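Local coordinates for protein putative short-chain dehydrogenase/reductase (Burkholderia xenovorans, PDB 5IZ4) that probably works as a nucleotide-dependent oxidoreductase of the short-chain dehydrogenase/reductase family and binds ADP in its Rossmann-fold pocket, at residues S152-N157 with H194-A199; D80-V85 with M135-V140; E228-K233 with N264-G269; T20-G25 with V41-F46. All coordinates share one frame; numbering follows the deposited sequence. Where two conformers were deposited one is given.

Contact 1 (S152-N157 with H194-A199); sequences STSVVN and HIRVNA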
loop_
_atom_site.group_PDB
_atom_site.type_symbol
_atom_site.label_atom_id
_atom_site.label_comp_id
_atom_site.label_asym_id
_atom_site.label_seq_id
_atom_site.Cartn_x
_atom_site.Cartn_y
_atom_site.Cartn_z
ATOM N N SER A 152 -6.091 -21.408 15.193
ATOM C CA SER A 152 -5.135 -20.469 15.758
ATOM C C SER A 152 -5.839 -19.472 16.668
ATOM O O SER A 152 -7.033 -19.191 16.514
ATOM C CB SER A 152 -4.411 -19.712 14.649
ATOM O OG SER A 152 -5.364 -19.117 13.782
ATOM N N THR A 153 -5.089 -18.928 17.619
ATOM C CA THR A 153 -5.603 -17.868 18.467
ATOM C C THR A 153 -5.340 -16.509 17.811
ATOM O O THR A 153 -4.794 -16.420 16.705
ATOM C CB THR A 153 -4.986 -17.977 19.860
ATOM O OG1 THR A 153 -3.563 -18.066 19.733
ATOM C CG2 THR A 153 -5.500 -19.230 20.564
ATOM N N SER A 154 -5.738 -15.430 18.484
ATOM C CA SER A 154 -5.895 -14.150 17.803
ATOM C C SER A 154 -5.392 -12.988 18.649
ATOM O O SER A 154 -5.788 -12.851 19.807
ATOM C CB SER A 154 -7.371 -13.921 17.450
ATOM O OG SER A 154 -7.563 -12.636 16.882
ATOM N N VAL A 155 -4.554 -12.137 18.058
ATOM C CA VAL A 155 -4.190 -10.840 18.631
ATOM C C VAL A 155 -4.735 -9.754 17.709
ATOM O O VAL A 155 -4.490 -9.781 16.496
ATOM C CB VAL A 155 -2.664 -10.706 18.802
ATOM C CG1 VAL A 155 -2.272 -9.311 19.323
ATOM C CG2 VAL A 155 -2.147 -11.790 19.765
ATOM N N VAL A 156 -5.465 -8.795 18.274
ATOM C CA VAL A 156 -6.017 -7.676 17.511
ATOM C C VAL A 156 -5.479 -6.384 18.111
ATOM O O VAL A 156 -5.709 -6.097 19.295
ATOM C CB VAL A 156 -7.555 -7.678 17.511
ATOM C CG1 VAL A 156 -8.106 -6.436 16.789
ATOM C CG2 VAL A 156 -8.101 -8.965 16.884
ATOM N N ASN A 157 -4.769 -5.608 17.297
ATOM C CA ASN A 157 -4.178 -4.343 17.718
ATOM C C ASN A 157 -5.039 -3.198 17.211
ATOM O O ASN A 157 -5.312 -3.115 16.014
ATOM C CB ASN A 157 -2.755 -4.206 17.165
ATOM C CG ASN A 157 -1.831 -5.283 17.681
ATOM O OD1 ASN A 157 -1.982 -5.750 18.811
ATOM N ND2 ASN A 157 -0.870 -5.691 16.855
ATOM N N HIS A 194 0.536 -20.494 14.924
ATOM C CA HIS A 194 -0.357 -20.732 16.056
ATOM C C HIS A 194 -1.160 -19.503 16.445
ATOM O O HIS A 194 -2.253 -19.642 17.000
ATOM C CB HIS A 194 0.440 -21.226 17.257
ATOM C CG HIS A 194 1.303 -22.404 16.944
ATOM N ND1 HIS A 194 2.665 -22.302 16.762
ATOM C CD2 HIS A 194 0.991 -23.705 16.745
ATOM C CE1 HIS A 194 3.160 -23.496 16.488
ATOM N NE2 HIS A 194 2.164 -24.365 16.471
ATOM N N ILE A 195 -0.647 -18.307 16.174
ATOM C CA ILE A 195 -1.300 -17.059 16.560
ATOM C C ILE A 195 -1.367 -16.158 15.336
ATOM O O ILE A 195 -0.360 -15.976 14.645
ATOM C CB ILE A 195 -0.545 -16.341 17.698
ATOM C CG1 ILE A 195 -0.329 -17.274 18.890
ATOM C CG2 ILE A 195 -1.309 -15.084 18.118
ATOM C CD1 ILE A 195 0.734 -16.753 19.901
ATOM N N ARG A 196 -2.546 -15.605 15.065
ATOM C CA ARG A 196 -2.726 -14.593 14.035
ATOM C C ARG A 196 -2.694 -13.215 14.676
ATOM O O ARG A 196 -3.180 -13.037 15.793
ATOM C CB ARG A 196 -4.049 -14.797 13.296
ATOM C CG ARG A 196 -4.108 -16.115 12.528
ATOM C CD ARG A 196 -5.479 -16.321 11.888
ATOM N NE ARG A 196 -6.509 -16.545 12.898
ATOM C CZ ARG A 196 -7.415 -15.638 13.254
ATOM N NH1 ARG A 196 -7.414 -14.437 12.690
ATOM N NH2 ARG A 196 -8.306 -15.934 14.183
ATOM N N VAL A 197 -2.098 -12.248 13.983
ATOM C CA VAL A 197 -1.960 -10.894 14.516
ATOM C C VAL A 197 -2.419 -9.919 13.444
ATOM O O VAL A 197 -1.882 -9.922 12.326
ATOM C CB VAL A 197 -0.519 -10.573 14.947
ATOM C CG1 VAL A 197 -0.473 -9.219 15.702
ATOM C CG2 VAL A 197 0.060 -11.691 15.826
ATOM N N ASN A 198 -3.387 -9.070 13.790
ATOM C CA ASN A 198 -3.940 -8.101 12.854
ATOM C C ASN A 198 -4.129 -6.775 13.574
ATOM O O ASN A 198 -4.157 -6.710 14.805
ATOM C CB ASN A 198 -5.275 -8.577 12.271
ATOM C CG ASN A 198 -5.119 -9.815 11.403
ATOM O OD1 ASN A 198 -4.568 -9.748 10.298
ATOM N ND2 ASN A 198 -5.611 -10.952 11.895
ATOM N N ALA A 199 -4.244 -5.703 12.792
ATOM C CA ALA A 199 -4.505 -4.384 13.347
ATOM C C ALA A 199 -5.786 -3.832 12.745
ATOM O O ALA A 199 -6.180 -4.209 11.633
ATOM C CB ALA A 199 -3.342 -3.401 13.097
HETATM O O HOH W 1 -8.656 -19.009 14.064
HETATM O O HOH W 2 -6.292 -11.225 14.777
#

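Contact 2 (D80-V85 with M135-V140); sequences DCRHAV and MTRAAV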
loop_
_atom_site.group_PDB
_atom_site.type_symbol
_atom_site.label_atom_id
_atom_site.label_comp_id
_atom_site.label_asym_id
_atom_site.label_seq_id
_atom_site.Cartn_x
_atom_site.Cartn_y
_atom_site.Cartn_z
ATOM N N ASP A 80 3.486 -4.902 34.955
ATOM C CA ASP A 80 2.028 -4.845 34.999
ATOM C C ASP A 80 1.419 -5.794 33.975
ATOM O O ASP A 80 0.398 -6.435 34.248
ATOM C CB ASP A 80 1.541 -3.415 34.746
ATOM C CG ASP A 80 1.625 -2.530 35.990
ATOM O OD1 ASP A 80 2.379 -2.867 36.922
ATOM O OD2 ASP A 80 0.935 -1.488 36.027
ATOM N N CYS A 81 2.041 -5.895 32.795
ATOM C CA CYS A 81 1.560 -6.820 31.771
ATOM C C CYS A 81 1.713 -8.261 32.232
ATOM O O CYS A 81 0.790 -9.069 32.085
ATOM C CB CYS A 81 2.311 -6.598 30.456
ATOM S SG CYS A 81 2.111 -4.969 29.726
ATOM N N ARG A 82 2.865 -8.595 32.817
ATOM C CA ARG A 82 3.087 -9.955 33.300
ATOM C C ARG A 82 2.126 -10.312 34.423
ATOM O O ARG A 82 1.588 -11.426 34.455
ATOM C CB ARG A 82 4.528 -10.118 33.783
ATOM C CG ARG A 82 5.587 -9.738 32.764
ATOM C CD ARG A 82 5.710 -10.773 31.667
ATOM N NE ARG A 82 6.922 -10.556 30.881
ATOM C CZ ARG A 82 7.321 -11.337 29.884
ATOM N NH1 ARG A 82 6.610 -12.402 29.545
ATOM N NH2 ARG A 82 8.441 -11.057 29.232
ATOM N N HIS A 83 1.942 -9.404 35.390
ATOM C CA HIS A 83 1.012 -9.671 36.481
ATOM C C HIS A 83 -0.402 -9.886 35.961
ATOM O O HIS A 83 -1.125 -10.765 36.449
ATOM C CB HIS A 83 1.036 -8.523 37.487
ATOM C CG HIS A 83 0.179 -8.761 38.692
ATOM N ND1 HIS A 83 -1.172 -8.487 38.710
ATOM C CD2 HIS A 83 0.480 -9.246 39.918
ATOM C CE1 HIS A 83 -1.665 -8.790 39.897
ATOM N NE2 HIS A 83 -0.683 -9.253 40.649
ATOM N N ALA A 84 -0.814 -9.089 34.973
ATOM C CA ALA A 84 -2.158 -9.222 34.412
ATOM C C ALA A 84 -2.360 -10.604 33.805
ATOM O O ALA A 84 -3.381 -11.264 34.049
ATOM C CB ALA A 84 -2.402 -8.125 33.378
ATOM N N VAL A 85 -1.385 -11.067 33.018
ATOM C CA VAL A 85 -1.495 -12.391 32.420
ATOM C C VAL A 85 -1.468 -13.467 33.495
ATOM O O VAL A 85 -2.180 -14.474 33.397
ATOM C CB VAL A 85 -0.396 -12.588 31.361
ATOM C CG1 VAL A 85 -0.294 -14.042 30.955
ATOM C CG2 VAL A 85 -0.687 -11.710 30.148
ATOM N N MET A 135 2.315 -6.244 26.334
ATOM C CA MET A 135 1.121 -7.026 26.640
ATOM C C MET A 135 1.056 -8.266 25.759
ATOM O O MET A 135 0.787 -9.375 26.238
ATOM C CB MET A 135 -0.127 -6.162 26.447
ATOM C CG MET A 135 -1.373 -6.753 27.063
ATOM S SD MET A 135 -1.227 -6.841 28.868
ATOM C CE MET A 135 -2.376 -8.177 29.188
ATOM N N THR A 136 1.312 -8.089 24.461
ATOM C CA THR A 136 1.295 -9.212 23.533
ATOM C C THR A 136 2.332 -10.255 23.927
ATOM O O THR A 136 2.022 -11.448 24.019
ATOM C CB THR A 136 1.545 -8.720 22.111
ATOM O OG1 THR A 136 0.547 -7.754 21.741
ATOM C CG2 THR A 136 1.471 -9.886 21.148
ATOM N N ARG A 137 3.569 -9.811 24.186
ATOM C CA ARG A 137 4.628 -10.725 24.611
ATOM C C ARG A 137 4.235 -11.497 25.862
ATOM O O ARG A 137 4.496 -12.704 25.960
ATOM C CB ARG A 137 5.931 -9.960 24.863
ATOM C CG ARG A 137 7.034 -10.837 25.473
ATOM C CD ARG A 137 8.385 -10.103 25.620
ATOM N NE ARG A 137 8.315 -8.962 26.539
ATOM C CZ ARG A 137 9.272 -8.052 26.675
ATOM N NH1 ARG A 137 10.391 -8.147 25.964
ATOM N NH2 ARG A 137 9.115 -7.046 27.536
ATOM N N ALA A 138 3.628 -10.816 26.843
ATOM C CA ALA A 138 3.259 -11.494 28.082
ATOM C C ALA A 138 2.229 -12.591 27.841
ATOM O O ALA A 138 2.267 -13.635 28.506
ATOM C CB ALA A 138 2.731 -10.482 29.105
ATOM N N ALA A 139 1.333 -12.388 26.874
ATOM C CA ALA A 139 0.254 -13.314 26.558
ATOM C C ALA A 139 0.658 -14.424 25.597
ATOM O O ALA A 139 -0.074 -15.416 25.491
ATOM C CB ALA A 139 -0.931 -12.555 25.946
ATOM N N VAL A 140 1.802 -14.286 24.918
ATOM C CA VAL A 140 2.161 -15.239 23.856
ATOM C C VAL A 140 2.225 -16.679 24.352
ATOM O O VAL A 140 1.685 -17.567 23.663
ATOM C CB VAL A 140 3.468 -14.788 23.172
ATOM C CG1 VAL A 140 4.201 -15.977 22.568
ATOM C CG2 VAL A 140 3.185 -13.730 22.110
HETATM O O HOH W 3 3.996 -14.118 30.555
#

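Contact 3 (E228-K233 with N264-G269); sequences ESAPLK and NGLLLG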
loop_
_atom_site.group_PDB
_atom_site.type_symbol
_atom_site.label_atom_id
_atom_site.label_comp_id
_atom_site.label_asym_id
_atom_site.label_seq_id
_atom_site.Cartn_x
_atom_site.Cartn_y
_atom_site.Cartn_z
ATOM N N GLU A 228 -20.036 15.035 7.591
ATOM C CA GLU A 228 -20.042 15.599 6.245
ATOM C C GLU A 228 -18.750 15.309 5.494
ATOM O O GLU A 228 -18.786 15.090 4.278
ATOM C CB GLU A 228 -20.305 17.100 6.303
ATOM C CG GLU A 228 -21.744 17.427 6.637
ATOM C CD GLU A 228 -22.717 16.745 5.694
ATOM O OE1 GLU A 228 -22.604 16.963 4.468
ATOM O OE2 GLU A 228 -23.581 15.979 6.179
ATOM N N SER A 229 -17.610 15.271 6.185
ATOM C CA SER A 229 -16.352 15.054 5.479
ATOM C C SER A 229 -16.182 13.613 5.010
ATOM O O SER A 229 -15.321 13.347 4.165
ATOM C CB SER A 229 -15.169 15.447 6.364
ATOM O OG SER A 229 -14.967 14.493 7.389
ATOM N N ALA A 230 -16.980 12.680 5.532
ATOM C CA ALA A 230 -16.828 11.271 5.193
ATOM C C ALA A 230 -17.700 10.929 3.994
ATOM O O ALA A 230 -18.866 11.331 3.956
ATOM C CB ALA A 230 -17.221 10.384 6.366
ATOM N N PRO A 231 -17.167 10.211 3.007
ATOM C CA PRO A 231 -18.020 9.736 1.906
ATOM C C PRO A 231 -19.234 8.949 2.372
ATOM O O PRO A 231 -20.300 9.065 1.758
ATOM C CB PRO A 231 -17.053 8.878 1.083
ATOM C CG PRO A 231 -15.723 9.586 1.273
ATOM C CD PRO A 231 -15.733 9.993 2.733
ATOM N N LEU A 232 -19.116 8.160 3.439
ATOM C CA LEU A 232 -20.279 7.420 3.924
ATOM C C LEU A 232 -21.199 8.266 4.802
ATOM O O LEU A 232 -22.221 7.751 5.272
ATOM C CB LEU A 232 -19.829 6.159 4.673
ATOM C CG LEU A 232 -19.160 5.121 3.755
ATOM C CD1 LEU A 232 -18.941 3.790 4.479
ATOM C CD2 LEU A 232 -19.983 4.925 2.458
ATOM N N LYS A 233 -20.863 9.541 5.029
ATOM C CA LYS A 233 -21.759 10.501 5.677
ATOM C C LYS A 233 -22.214 10.009 7.051
ATOM O O LYS A 233 -23.389 10.098 7.417
ATOM C CB LYS A 233 -22.952 10.820 4.774
ATOM C CG LYS A 233 -22.556 11.659 3.574
ATOM C CD LYS A 233 -22.115 13.051 4.033
ATOM C CE LYS A 233 -21.690 13.933 2.865
ATOM N NZ LYS A 233 -20.397 13.472 2.294
ATOM N N ASN A 264 -15.126 4.929 7.157
ATOM C CA ASN A 264 -16.263 5.605 6.535
ATOM C C ASN A 264 -15.889 6.270 5.212
ATOM O O ASN A 264 -16.510 7.254 4.801
ATOM C CB ASN A 264 -16.881 6.603 7.518
ATOM C CG ASN A 264 -17.458 5.896 8.720
ATOM O OD1 ASN A 264 -18.381 5.100 8.576
ATOM N ND2 ASN A 264 -16.881 6.128 9.900
ATOM N N GLY A 265 -14.882 5.727 4.530
ATOM C CA GLY A 265 -14.498 6.209 3.218
ATOM C C GLY A 265 -13.480 7.331 3.198
ATOM O O GLY A 265 -13.147 7.818 2.113
ATOM N N LEU A 266 -12.973 7.772 4.354
ATOM C CA LEU A 266 -12.081 8.930 4.349
ATOM C C LEU A 266 -10.864 8.721 3.449
ATOM O O LEU A 266 -10.361 9.688 2.861
ATOM C CB LEU A 266 -11.632 9.259 5.778
ATOM C CG LEU A 266 -12.673 9.974 6.646
ATOM C CD1 LEU A 266 -12.207 10.050 8.096
ATOM C CD2 LEU A 266 -12.967 11.368 6.109
ATOM N N LEU A 267 -10.382 7.481 3.321
ATOM C CA LEU A 267 -9.230 7.220 2.458
ATOM C C LEU A 267 -9.541 7.491 0.992
ATOM O O LEU A 267 -8.608 7.705 0.206
ATOM C CB LEU A 267 -8.744 5.777 2.622
ATOM C CG LEU A 267 -8.030 5.443 3.935
ATOM C CD1 LEU A 267 -7.972 3.932 4.116
ATOM C CD2 LEU A 267 -6.625 6.046 3.944
ATOM N N LEU A 268 -10.820 7.502 0.609
ATOM C CA LEU A 268 -11.190 7.820 -0.765
ATOM C C LEU A 268 -11.115 9.308 -1.070
ATOM O O LEU A 268 -11.178 9.691 -2.248
ATOM C CB LEU A 268 -12.600 7.314 -1.057
ATOM C CG LEU A 268 -12.787 5.806 -0.922
ATOM C CD1 LEU A 268 -14.272 5.488 -0.863
ATOM C CD2 LEU A 268 -12.138 5.088 -2.083
ATOM N N GLY A 269 -10.994 10.151 -0.049
ATOM C CA GLY A 269 -10.908 11.587 -0.249
ATOM C C GLY A 269 -12.095 12.318 0.345
ATOM O O GLY A 269 -13.181 11.750 0.458
#

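Contact 4 (T20-G25 with V41-F46); sequences TGSASG and VAIGNF. With ADP (adenosine-5'-diphosphate), chain B.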
loop_
_atom_site.group_PDB
_atom_site.type_symbol
_atom_site.label_atom_id
_atom_site.label_comp_id
_atom_site.label_asym_id
_atom_site.label_seq_id
_atom_site.Cartn_x
_atom_site.Cartn_y
_atom_site.Cartn_z
ATOM N N THR A 20 -7.177 -4.971 26.826
ATOM C CA THR A 20 -6.659 -3.778 27.493
ATOM C C THR A 20 -7.436 -2.557 27.016
ATOM O O THR A 20 -8.129 -2.596 26.003
ATOM C CB THR A 20 -5.163 -3.558 27.250
ATOM O OG1 THR A 20 -4.924 -3.247 25.867
ATOM C CG2 THR A 20 -4.345 -4.777 27.676
ATOM N N GLY A 21 -7.317 -1.461 27.764
ATOM C CA GLY A 21 -8.130 -0.302 27.447
ATOM C C GLY A 21 -9.606 -0.587 27.559
ATOM O O GLY A 21 -10.410 0.011 26.832
ATOM N N SER A 22 -9.988 -1.488 28.460
ATOM C CA SER A 22 -11.344 -2.018 28.481
ATOM C C SER A 22 -12.319 -1.165 29.274
ATOM O O SER A 22 -13.513 -1.493 29.313
ATOM C CB SER A 22 -11.352 -3.439 29.047
ATOM O OG SER A 22 -12.600 -4.065 28.780
ATOM N N ALA A 23 -11.856 -0.076 29.892
ATOM C CA ALA A 23 -12.741 0.743 30.712
ATOM C C ALA A 23 -13.685 1.612 29.895
ATOM O O ALA A 23 -14.683 2.098 30.441
ATOM C CB ALA A 23 -11.922 1.641 31.636
ATOM N N SER A 24 -13.400 1.826 28.611
ATOM C CA SER A 24 -14.174 2.785 27.837
ATOM C C SER A 24 -13.949 2.529 26.357
ATOM O O SER A 24 -13.125 1.699 25.966
ATOM C CB SER A 24 -13.788 4.223 28.185
ATOM O OG SER A 24 -12.405 4.422 27.950
ATOM N N GLY A 25 -14.712 3.259 25.544
ATOM C CA GLY A 25 -14.490 3.302 24.107
ATOM C C GLY A 25 -14.502 1.932 23.460
ATOM O O GLY A 25 -15.344 1.075 23.760
ATOM N N VAL A 41 -14.251 -12.878 29.791
ATOM C CA VAL A 41 -13.530 -11.663 29.432
ATOM C C VAL A 41 -12.701 -11.199 30.618
ATOM O O VAL A 41 -13.196 -11.143 31.753
ATOM C CB VAL A 41 -14.480 -10.558 28.931
ATOM C CG1 VAL A 41 -15.101 -10.986 27.606
ATOM C CG2 VAL A 41 -15.577 -10.267 29.953
ATOM N N ALA A 42 -11.421 -10.926 30.357
ATOM C CA ALA A 42 -10.532 -10.288 31.322
ATOM C C ALA A 42 -10.500 -8.801 30.979
ATOM O O ALA A 42 -9.969 -8.404 29.934
ATOM C CB ALA A 42 -9.140 -10.912 31.283
ATOM N N ILE A 43 -11.100 -7.993 31.846
ATOM C CA ILE A 43 -11.362 -6.584 31.575
ATOM C C ILE A 43 -10.181 -5.774 32.092
ATOM O O ILE A 43 -9.967 -5.662 33.304
ATOM C CB ILE A 43 -12.685 -6.150 32.218
ATOM C CG1 ILE A 43 -13.854 -6.776 31.444
ATOM C CG2 ILE A 43 -12.835 -4.636 32.238
ATOM C CD1 ILE A 43 -15.125 -6.836 32.250
ATOM N N GLY A 44 -9.401 -5.217 31.173
ATOM C CA GLY A 44 -8.227 -4.470 31.574
ATOM C C GLY A 44 -8.531 -3.033 31.915
ATOM O O GLY A 44 -8.855 -2.230 31.037
ATOM N N ASN A 45 -8.444 -2.712 33.199
ATOM C CA ASN A 45 -8.629 -1.361 33.697
ATOM C C ASN A 45 -7.275 -0.671 33.810
ATOM O O ASN A 45 -6.263 -1.305 34.114
ATOM C CB ASN A 45 -9.313 -1.387 35.072
ATOM C CG ASN A 45 -9.505 -0.007 35.647
ATOM O OD1 ASN A 45 -10.217 0.813 35.079
ATOM N ND2 ASN A 45 -8.877 0.257 36.785
ATOM N N PHE A 46 -7.268 0.646 33.580
ATOM C CA PHE A 46 -6.024 1.416 33.689
ATOM C C PHE A 46 -5.656 1.660 35.155
ATOM O O PHE A 46 -4.718 1.048 35.680
ATOM C CB PHE A 46 -6.149 2.733 32.910
ATOM C CG PHE A 46 -4.889 3.578 32.902
ATOM C CD1 PHE A 46 -3.646 3.023 33.187
ATOM C CD2 PHE A 46 -4.958 4.940 32.629
ATOM C CE1 PHE A 46 -2.495 3.814 33.191
ATOM C CE2 PHE A 46 -3.817 5.728 32.634
ATOM C CZ PHE A 46 -2.587 5.166 32.915
HETATM P PB ADP B . -10.845 4.548 22.030
HETATM O O1B ADP B . -9.420 3.899 22.169
HETATM O O2B ADP B . -12.048 3.685 22.508
HETATM O O3B ADP B . -11.114 5.395 20.746
HETATM P PA ADP B . -10.399 5.523 24.878
HETATM O O1A ADP B . -9.368 6.666 25.422
HETATM O O2A ADP B . -11.673 5.445 25.776
HETATM O O3A ADP B . -10.584 5.797 23.328
HETATM O "O5'" ADP B . -9.434 4.206 25.149
HETATM C "C5'" ADP B . -8.109 4.322 25.692
HETATM C "C4'" ADP B . -8.118 3.433 26.938
HETATM O "O4'" ADP B . -6.732 3.058 27.310
HETATM C "C3'" ADP B . -8.721 4.111 28.193
HETATM O "O3'" ADP B . -9.403 3.195 29.002
HETATM C "C2'" ADP B . -7.419 4.569 28.906
HETATM O "O2'" ADP B . -7.749 4.728 30.287
HETATM C "C1'" ADP B . -6.530 3.361 28.676
HETATM N N9 ADP B . -5.109 3.680 28.921
HETATM C C8 ADP B . -4.415 4.882 28.711
HETATM N N7 ADP B . -3.158 4.762 29.066
HETATM C C5 ADP B . -3.012 3.466 29.520
HETATM C C6 ADP B . -1.926 2.771 30.021
HETATM N N6 ADP B . -0.719 3.377 30.136
HETATM N N1 ADP B . -2.086 1.495 30.391
HETATM C C2 ADP B . -3.299 0.927 30.275
HETATM N N3 ADP B . -4.385 1.519 29.814
HETATM C C4 ADP B . -4.216 2.794 29.435
HETATM O O HOH W 4 -6.390 -0.357 30.315
HETATM O O HOH W 5 -9.011 0.867 30.655
#

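Contact 1 (S152-N157 with H194-A199)
The guanidinium of R196 meets S152 OG at its edge and has T153 O over one face. S152 OG lies only 9° out of the guanidinium plane and accepts from NE at 3.0 Å, although the N-H points somewhat off it. Water 1 carries a second link, accepting from R196 NH2 and donating to S152 O, while NH1 reaches L248 O and I255 O outside the two segments. Two amides take part as well. N157 ND2 lies 3.7 Å from V197 CG1, its amide being fixed by N100 and T184, and N198 ND2 donates to water 2, which also donates to V155 O and bonds S154 OG at 2.8 Å. N198 OD1 accepts from Q258 N, and S154 OG bonds T249 OG1. Between these groups run two parallel strands, 16° apart, joined by five backbone hydrogen bonds; the straightest, R196 N to T153 O, measures 2.9 Å and 176° at the hydrogen. T153, V155, N157, I195, V197 and A199 share the face covered by helices 118-146 and 171-191. There V155 and V197 lie side by side, each CG1 anti to its backbone N, with CG1 to CG1 at 4.0 Å. The opposite face, with S154, R196, V156 and N198, meets helix 238-250. This chemistry implies that a buried guanidinium is held in orientation by hydroxyl, carbonyl and water oxygens, whose dipoles would probably stabilise its positive charge.

Contact 2 (D80-V85 with M135-V140)
C81, V85, M135 and A138 form the apolar seam between helices 78-92 and 118-146, two helices of the Rossmann fold. The short segments run 37° apart with an axial approach of 8.6 Å, a closeness that small residues allow: A138 CB lies 3.8 Å from V85 CG2 and a similar distance from C81 O. M135 starts anti to its backbone N and then bends at chi2 (65°), which brings SD to 3.9 Å from C81 CB and carries CE to within packing distance of both V85 CG2 and A84 CB. Its other contacts, with V18, T20, L98 and N100, place this seam against the central sheet. At the outer margin R82 and R137 cross with guanidinium planes 7° apart, though R82 NH2 comes to R137 NE, at 3.4 Å, obliquely. Both are donors, so they do not bond each other; they gather round D78, which makes a salt bridge with R137 NH2 and a long, weak ion pair with R82 NE. R137 NH1 also donates to I116 O and F113 O of a third subunit, so this margin joins the subunit interface. Beside it, water 3 lies in the R82 guanidinium plane, accepting from NH1 at 3.3 Å and donating to A138 O at 2.7 Å.

Contact 3 (E228-K233 with N264-G269)
The carbonyl oxygen of A230, whose CB lies 3.6 Å from N264 O across the contact, is gripped from opposite faces of its plane by two donors of K233. The backbone N, at 2.9 Å from A230 O, closes the type I turn A230-K233; the side-chain NZ, at 3.1 Å from the same oxygen, stands above the carbonyl plane and also donates to E228 O. The turn is thereby tied to the end of helix 222-229. Across the contact L232 N donates to N264 O at 3.1 Å, a fairly straight bond (162° at the hydrogen), but from above the carbonyl plane. P231 meets segment 264-269 with its ring: CG is 3.2 Å from G265 O and 3.4 Å from G269 O. G265, at phi 89°, adopts a conformation that favours glycine, and having no side chain it admits the proline ring. L266 CD2 also reaches S229 O, at 3.6 Å. A second subunit packs on the contact, its A192 against P231, its A188 against L268, and its R189 NE donating to L268 O. The turn after helix 222-229 thus packs on the C-terminal tail that follows strand 259-262, with L266 leaning on L161 of helix 161-165.

Contact 4 (T20-G25 with V41-F46)
S22 turns a buried hydroxyl onto I43: OG sits 3.5 Å from I43 CG2, and no polar partner for it exists anywhere in the model. With OG anti to the backbone N (chi1 -166°), the hydroxyl faces an aliphatic branch while CB lies 3.4 Å from G44 N. The polar bond of the contact is made by the backbone instead. S22 N donates to G44 O at 2.9 Å, in the carbonyl plane, with 150° at the hydrogen. Water 5 donates to the same oxygen, accepts from A23 N and bonds ADP O3' at 2.9 Å, so the strand end is coupled to the ribose. G44 has no side chain, which lets its backbone come within 4.4 Å of T20, CA to CA. On the next residues A23 CB touches N45 OD1, whose stronger partner is T50. Both segments hold the nucleotide: S24 OG donates to ADP O2A at a short 2.5 Å, and the F46 ring has the adenine over one face, C5 standing 3.6 Å above its centre. Further ADP bonds come from I26, D74, V75 and G103. The turn G21-S24 and the following G25, with both glycines at positive phi, belong to the TGxxxGxG motif of the short-chain dehydrogenases, set in the first beta-alpha-beta crossover of a Rossmann fold, where strand 40-45 borders the adenosine pocket.

Overall arrangement
Contacts 1 and 4 lie on the same parallel sheet, their nearest atoms about 7 Å apart. Contact 2 touches both: V155 CG1 of contact 1 is 4.0 Å from T136 OG1, and T20 CG2 of contact 4 is 3.6 Å from M135 CG, so helix 118-146 packs against both. ADP is bound directly by contact 4, whereas the side chain of C81 in contact 2 stays about 8 Å from it. The side chains of N157 in contact 1 and N264 in contact 3 are each about 12 Å from ADP. Contact 3 stands apart, its nearest atoms about 11 Å from contact 1 and about 23 Å from contact 2, across the chain's centre from the latter.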